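Side-chain contacts in D-mandelate dehydrogenase (Rhodotorula graminis, PDB 2W2K), which probably interconverts D-mandelate and its 2-keto acid with a nicotinamide cofactor: residues D18-S21 / D22-Q25; R210-S213 / L214-A218; A245-P248 / G249-I252. All blocks are in the same frame, centred on the assembly; numbering follows the deposited sequence.

Contact 1: residues D18-S21 / D22-Q25; sequences DLWS and DFQQ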
loop_
_atom_site.group_PDB
_atom_site.type_symbol
_atom_site.label_atom_id
_atom_site.label_comp_id
_atom_site.label_asym_id
_atom_site.label_seq_id
_atom_site.Cartn_x
_atom_site.Cartn_y
_atom_site.Cartn_z
ATOM N N ASP B 18 18.750 25.662 -12.010
ATOM C CA ASP B 18 19.808 26.545 -11.421
ATOM C C ASP B 18 21.174 25.857 -11.194
ATOM O O ASP B 18 22.229 26.402 -11.559
ATOM C CB ASP B 18 19.349 27.171 -10.090
ATOM C CG ASP B 18 18.185 28.172 -10.253
ATOM O OD1 ASP B 18 17.980 28.729 -11.347
ATOM O OD2 ASP B 18 17.484 28.413 -9.248
ATOM N N LEU B 19 21.163 24.659 -10.602
ATOM C CA LEU B 19 22.402 23.900 -10.406
ATOM C C LEU B 19 23.042 23.486 -11.743
ATOM O O LEU B 19 24.266 23.537 -11.872
ATOM C CB LEU B 19 22.182 22.669 -9.511
ATOM C CG LEU B 19 23.433 22.060 -8.839
ATOM C CD1 LEU B 19 24.104 23.056 -7.870
ATOM C CD2 LEU B 19 23.080 20.729 -8.119
ATOM N N TRP B 20 22.223 23.113 -12.734
ATOM C CA TRP B 20 22.732 22.792 -14.092
ATOM C C TRP B 20 23.352 23.999 -14.830
ATOM O O TRP B 20 24.360 23.839 -15.546
ATOM C CB TRP B 20 21.647 22.081 -14.949
ATOM C CG TRP B 20 22.053 21.552 -16.370
ATOM C CD1 TRP B 20 21.465 21.888 -17.565
ATOM C CD2 TRP B 20 23.068 20.571 -16.695
ATOM N NE1 TRP B 20 22.068 21.196 -18.613
ATOM C CE2 TRP B 20 23.048 20.386 -18.104
ATOM C CE3 TRP B 20 23.993 19.834 -15.933
ATOM C CZ2 TRP B 20 23.933 19.509 -18.766
ATOM C CZ3 TRP B 20 24.878 18.952 -16.603
ATOM C CH2 TRP B 20 24.830 18.798 -17.993
ATOM N N SER B 21 22.747 25.188 -14.706
ATOM C CA SER B 21 23.349 26.405 -15.287
ATOM C C SER B 21 24.705 26.724 -14.647
ATOM O O SER B 21 25.662 27.066 -15.361
ATOM C CB SER B 21 22.384 27.609 -15.191
ATOM O OG SER B 21 21.250 27.384 -16.020
ATOM N N ASP B 22 24.789 26.596 -13.315
ATOM C CA ASP B 22 26.061 26.711 -12.552
ATOM C C ASP B 22 27.137 25.733 -13.058
ATOM O O ASP B 22 28.322 26.103 -13.251
ATOM C CB ASP B 22 25.793 26.522 -11.034
ATOM C CG ASP B 22 27.039 26.676 -10.180
ATOM O OD1 ASP B 22 27.561 27.815 -10.064
ATOM O OD2 ASP B 22 27.492 25.663 -9.583
ATOM N N PHE B 23 26.714 24.492 -13.284
ATOM C CA PHE B 23 27.606 23.398 -13.752
ATOM C C PHE B 23 28.188 23.755 -15.123
ATOM O O PHE B 23 29.389 23.589 -15.348
ATOM C CB PHE B 23 26.838 22.048 -13.800
ATOM C CG PHE B 23 27.743 20.808 -13.860
ATOM C CD1 PHE B 23 28.290 20.280 -12.694
ATOM C CD2 PHE B 23 28.026 20.168 -15.084
ATOM C CE1 PHE B 23 29.105 19.141 -12.723
ATOM C CE2 PHE B 23 28.864 18.992 -15.126
ATOM C CZ PHE B 23 29.407 18.499 -13.939
ATOM N N GLN B 24 27.343 24.274 -16.017
ATOM C CA GLN B 24 27.757 24.606 -17.405
ATOM C C GLN B 24 28.646 25.865 -17.461
ATOM O O GLN B 24 29.333 26.096 -18.457
ATOM C CB GLN B 24 26.546 24.795 -18.321
ATOM C CG GLN B 24 25.768 23.512 -18.672
ATOM C CD GLN B 24 24.479 23.823 -19.419
ATOM O OE1 GLN B 24 24.438 23.782 -20.655
ATOM N NE2 GLN B 24 23.422 24.142 -18.673
ATOM N N GLN B 25 28.644 26.656 -16.385
ATOM C CA GLN B 25 29.559 27.817 -16.277
ATOM C C GLN B 25 30.957 27.351 -15.826
ATOM O O GLN B 25 31.979 27.743 -16.405
ATOM C CB GLN B 25 28.964 28.874 -15.304
ATOM C CG GLN B 25 29.711 30.252 -15.256
ATOM C CD GLN B 25 31.101 30.200 -14.615
ATOM O OE1 GLN B 25 32.077 30.695 -15.201
ATOM N NE2 GLN B 25 31.198 29.623 -13.401
HETATM O O HOH W 1 26.830 23.055 -10.309
HETATM O O HOH W 2 22.144 21.729 -21.595
#

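Contact 2: residues R210-S213 / L214-A218; sequences RVDS and LEELA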
loop_
_atom_site.group_PDB
_atom_site.type_symbol
_atom_site.label_atom_id
_atom_site.label_comp_id
_atom_site.label_asym_id
_atom_site.label_seq_id
_atom_site.Cartn_x
_atom_site.Cartn_y
_atom_site.Cartn_z
ATOM N N ARG B 210 17.738 -11.802 15.235
ATOM C CA ARG B 210 18.604 -12.380 14.181
ATOM C C ARG B 210 18.565 -13.922 14.188
ATOM O O ARG B 210 18.606 -14.558 15.263
ATOM C CB ARG B 210 20.056 -11.880 14.347
ATOM C CG ARG B 210 20.996 -12.107 13.130
ATOM C CD ARG B 210 22.472 -11.707 13.424
ATOM N NE ARG B 210 23.278 -11.747 12.193
ATOM C CZ ARG B 210 24.608 -11.689 12.130
ATOM N NH1 ARG B 210 25.351 -11.608 13.239
ATOM N NH2 ARG B 210 25.207 -11.735 10.941
ATOM N N VAL B 211 18.509 -14.524 13.005
ATOM C CA VAL B 211 18.748 -15.976 12.848
ATOM C C VAL B 211 20.013 -16.255 12.034
ATOM O O VAL B 211 20.527 -15.359 11.364
ATOM C CB VAL B 211 17.495 -16.759 12.286
ATOM C CG1 VAL B 211 16.298 -16.635 13.252
ATOM C CG2 VAL B 211 17.115 -16.280 10.867
ATOM N N ASP B 212 20.526 -17.493 12.093
ATOM C CA ASP B 212 21.836 -17.825 11.483
ATOM C C ASP B 212 21.818 -18.253 10.014
ATOM O O ASP B 212 22.843 -18.125 9.318
ATOM C CB ASP B 212 22.565 -18.911 12.298
ATOM C CG ASP B 212 22.773 -18.511 13.762
ATOM O OD1 ASP B 212 23.144 -17.343 14.034
ATOM O OD2 ASP B 212 22.550 -19.371 14.636
ATOM N N SER B 213 20.677 -18.755 9.538
ATOM C CA SER B 213 20.581 -19.288 8.165
ATOM C C SER B 213 19.302 -18.872 7.405
ATOM O O SER B 213 18.293 -18.481 8.017
ATOM C CB SER B 213 20.670 -20.814 8.201
ATOM O OG SER B 213 19.436 -21.391 8.622
ATOM N N LEU B 214 19.341 -18.990 6.081
ATOM C CA LEU B 214 18.170 -18.672 5.231
ATOM C C LEU B 214 16.989 -19.646 5.411
ATOM O O LEU B 214 15.825 -19.229 5.325
ATOM C CB LEU B 214 18.571 -18.622 3.749
ATOM C CG LEU B 214 19.482 -17.465 3.324
ATOM C CD1 LEU B 214 20.199 -17.794 2.030
ATOM C CD2 LEU B 214 18.662 -16.155 3.204
ATOM N N GLU B 215 17.272 -20.934 5.628
ATOM C CA GLU B 215 16.189 -21.892 5.963
ATOM C C GLU B 215 15.479 -21.597 7.307
ATOM O O GLU B 215 14.251 -21.731 7.403
ATOM C CB GLU B 215 16.637 -23.361 5.802
ATOM C CG GLU B 215 16.549 -23.814 4.299
ATOM C CD GLU B 215 17.020 -25.256 4.037
ATOM O OE1 GLU B 215 16.386 -26.202 4.544
ATOM O OE2 GLU B 215 18.022 -25.436 3.309
ATOM N N GLU B 216 16.235 -21.169 8.320
ATOM C CA GLU B 216 15.667 -20.677 9.588
ATOM C C GLU B 216 14.754 -19.447 9.385
ATOM O O GLU B 216 13.629 -19.379 9.915
ATOM C CB GLU B 216 16.798 -20.353 10.579
ATOM C CG GLU B 216 17.506 -21.621 11.091
ATOM C CD GLU B 216 18.759 -21.339 11.916
ATOM O OE1 GLU B 216 19.126 -20.153 12.135
ATOM O OE2 GLU B 216 19.371 -22.340 12.374
ATOM N N LEU B 217 15.230 -18.496 8.591
ATOM C CA LEU B 217 14.425 -17.307 8.238
ATOM C C LEU B 217 13.137 -17.697 7.521
ATOM O O LEU B 217 12.054 -17.266 7.931
ATOM C CB LEU B 217 15.269 -16.313 7.399
ATOM C CG LEU B 217 14.795 -14.870 7.093
ATOM C CD1 LEU B 217 13.691 -14.833 6.010
ATOM C CD2 LEU B 217 14.408 -14.048 8.364
ATOM N N ALA B 218 13.236 -18.526 6.479
ATOM C CA ALA B 218 12.050 -19.013 5.729
ATOM C C ALA B 218 10.963 -19.618 6.643
ATOM O O ALA B 218 9.776 -19.281 6.532
ATOM C CB ALA B 218 12.486 -20.022 4.631
#

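Contact 3: residues A245-P248 / G249-I252; sequences AMKP and GSRI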
loop_
_atom_site.group_PDB
_atom_site.type_symbol
_atom_site.label_atom_id
_atom_site.label_comp_id
_atom_site.label_asym_id
_atom_site.label_seq_id
_atom_site.Cartn_x
_atom_site.Cartn_y
_atom_site.Cartn_z
ATOM N N ALA B 245 11.207 -24.847 2.812
ATOM C CA ALA B 245 11.293 -24.458 4.240
ATOM C C ALA B 245 10.194 -23.495 4.718
ATOM O O ALA B 245 9.933 -23.426 5.921
ATOM C CB ALA B 245 12.711 -23.906 4.603
ATOM N N MET B 246 9.522 -22.800 3.785
ATOM C CA MET B 246 8.441 -21.859 4.152
ATOM C C MET B 246 7.175 -22.542 4.691
ATOM O O MET B 246 6.915 -23.717 4.405
ATOM C CB MET B 246 8.101 -20.919 2.968
ATOM C CG MET B 246 9.260 -19.962 2.613
ATOM S SD MET B 246 8.868 -18.781 1.281
ATOM C CE MET B 246 7.826 -17.590 2.161
ATOM N N LYS B 247 6.382 -21.813 5.480
ATOM C CA LYS B 247 5.152 -22.417 6.005
ATOM C C LYS B 247 4.037 -22.437 4.948
ATOM O O LYS B 247 4.021 -21.588 4.052
ATOM C CB LYS B 247 4.709 -21.767 7.319
ATOM C CG LYS B 247 4.254 -20.375 7.255
ATOM C CD LYS B 247 3.987 -19.821 8.682
ATOM C CE LYS B 247 5.288 -19.395 9.329
ATOM N NZ LYS B 247 5.100 -18.859 10.678
ATOM N N PRO B 248 3.120 -23.421 5.031
ATOM C CA PRO B 248 1.978 -23.469 4.094
ATOM C C PRO B 248 1.145 -22.192 4.149
ATOM O O PRO B 248 0.840 -21.702 5.241
ATOM C CB PRO B 248 1.158 -24.666 4.612
ATOM C CG PRO B 248 2.217 -25.552 5.303
ATOM C CD PRO B 248 3.084 -24.546 5.997
ATOM N N GLY B 249 0.786 -21.661 2.981
ATOM C CA GLY B 249 -0.031 -20.434 2.903
ATOM C C GLY B 249 0.704 -19.116 3.154
ATOM O O GLY B 249 0.070 -18.094 3.492
ATOM N N SER B 250 2.029 -19.135 3.008
ATOM C CA SER B 250 2.873 -17.927 3.224
ATOM C C SER B 250 2.993 -17.053 1.942
ATOM O O SER B 250 2.350 -17.343 0.894
ATOM C CB SER B 250 4.246 -18.348 3.761
ATOM O OG SER B 250 4.824 -19.339 2.916
ATOM N N ARG B 251 3.815 -15.998 2.023
ATOM C CA ARG B 251 3.832 -14.887 1.052
ATOM C C ARG B 251 5.276 -14.405 0.840
ATOM O O ARG B 251 6.104 -14.520 1.774
ATOM C CB ARG B 251 2.966 -13.708 1.569
ATOM C CG ARG B 251 1.526 -14.103 1.958
ATOM C CD ARG B 251 0.876 -13.069 2.878
ATOM N NE ARG B 251 -0.336 -13.599 3.499
ATOM C CZ ARG B 251 -0.357 -14.395 4.577
ATOM N NH1 ARG B 251 0.777 -14.813 5.174
ATOM N NH2 ARG B 251 -1.525 -14.784 5.063
ATOM N N ILE B 252 5.585 -13.880 -0.365
ATOM C CA ILE B 252 6.930 -13.285 -0.621
ATOM C C ILE B 252 6.878 -12.050 -1.541
ATOM O O ILE B 252 6.033 -11.997 -2.458
ATOM C CB ILE B 252 7.933 -14.337 -1.173
ATOM C CG1 ILE B 252 9.372 -13.767 -1.236
ATOM C CG2 ILE B 252 7.473 -14.891 -2.530
ATOM C CD1 ILE B 252 10.432 -14.890 -1.410
#

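Contact 1: residues D18-S21 / D22-Q25
W20 and Q24 meet one helical turn apart on helix 17-26, the amide of Q24 stacked over one face of the indole with the two planes 27° apart. The amide sits toward the pyrrole side of the ring: Q24 NE2 lies 3.2 Å from W20 CD1, and Q24 CD is raised 3.6 Å above the ring plane. Q24 sets CG beside its own backbone N and turns the amide across the chain (chi3 96°), so that Q24 NE2 also donates to W20 O at 3.3 Å. NE2 stands above the carbonyl plane, not on a lone pair, while Q24 N, 3.1 Å from W20 O, comes from the opposite face, so one oxygen takes both donors. A water accepts from W20 NE1 and donates to Q24 OE1, tying the outer ends of indole and amide together. On the benzo side W20 CZ3 touches F23 CD2 at 3.7 Å; the planes are only 12° apart, but the ring centres are displaced to 5.8 Å, so little face is shared. Both aromatic residues also pack on M321 of helix 310-330 and on V29 of strand 28-31. Without the indole, as with an alanine here, the Q24 amide is likely to lose its stacking surface and the water its NE1 donor, with a gap opened beside F23 and M321. A second water donates to L19 O and to D22 OD2, the latter also salt-bridged to K26. Ring contacts thus fill the side toward the sheet and helix 310-330, while the polar ends of Q24 and D22 are served by backbone, water and K26.

Contact 2: residues R210-S213 / L214-A218
S213 and E216 are brought together by their first torsions: S213 holds OG between its backbone N and carbonyl carbon (chi1 77°), pointing at the start of the helix, and E216 sets CG beside its own backbone N, then runs out extended to reach back over the preceding loop. S213 OG accepts from E216 N at 3.2 Å, with a fairly straight N-H...O angle of 163°. In return E216 OE1 takes a weak bond from S213 N at 3.3 Å, and the two bonds make a capping box with S213 as the N-cap. The same oxygen is gripped a second time by D212 N, 3.0 Å from E216 OE1 and meeting it nearly along the C-O axis, although the hydrogen itself is bent away at 139°. One carboxylate oxygen therefore gathers two successive amides of the loop. The two donors probably stabilise the negative charge of E216, whose OE1 has the like-charged D212 OD2 only 4.3 Å away. The first regular turn of the helix is closed by L217 N, which donates to S213 O at 3.1 Å. Beneath the polar cap, V211 CG2 lies 3.9 Å from L217 CB, giving the loop an apolar footing on the helix. This footing continues inward: V211 and L217 both rest on V191 of strand 189-193, and L217 also reaches V169 of strand 165-169. L214 packs against Y193 and F242, its side chain about 7 Å from that of V228, an NAD-binding residue. The capped turn thus joins edge strand 209-210 to helix 214-220, which packs on strands 189-193 and 165-169 through L214 and L217 and meets helix 240-245 through L214, E215 and A218.

Contact 3: residues A245-P248 / G249-I252
K247 O is gripped twice by S250, and the hydroxyl makes the shorter bond: S250 OG donates to K247 O at 2.6 Å, in the carbonyl plane. The amide of the same serine adds a weak, bent bond, S250 N standing 3.3 Å from K247 O. The hydroxyl gets there because S250 places OG between its backbone N and carbonyl carbon (chi1 53°), folding it back over the turn. The buried serine oxygen thus finds its acceptor inside the turn, and the short bond reinforces the weak amide closure. M246 comes in from the other side of the hydroxyl. Its chain is bent at the last torsion (chi3 76°), bringing M246 CE 3.6 Å from S250 OG and 3.5 Å from R251 O, so a methyl group rests beside two oxygens. The apolar aliphatic part of K247 lies against the serine too, K247 CG 4.0 Å from S250 CB. R251 sends its guanidinium back alongside the turn, with G249 O over one face at 3.6 Å from its plane; NH1 bonds to D222 O. At the corner, G249 has positive phi (78°), and a side chain there would run into P248 O. The serine and R251 lead straight into the sheet, where S250 and R251 make backbone bonds with L276 and V224 on the neighbouring strands 275-280 and 223-226. This is a type II beta turn, K247 to S250, with proline and glycine at its two corners; it links helix 240-245 to strand 250-254 of the parallel sheet in a Rossmann-type nucleotide-binding domain.

Overall arrangement
Contact 1 stands apart, its centre about 50 Å from that of contact 2 and about 52 Å from that of contact 3, on the opposite side of the chain's centre and beside the five-stranded sheet. Contacts 2 and 3 belong to the seven-stranded sheet and touch: A218 CB packs 3.8 Å from M246 CG, and E215 meets A245, so helix 214-220 leans on the exit from helix 240-245. Contacts 1 and 2 lie at the surface, whereas contact 3 is partly buried. Their chemistry follows: stacking and water bridges within a helix, a carboxylate collecting amides at a helix start, and a hydroxyl-to-carbonyl bond where a strand begins.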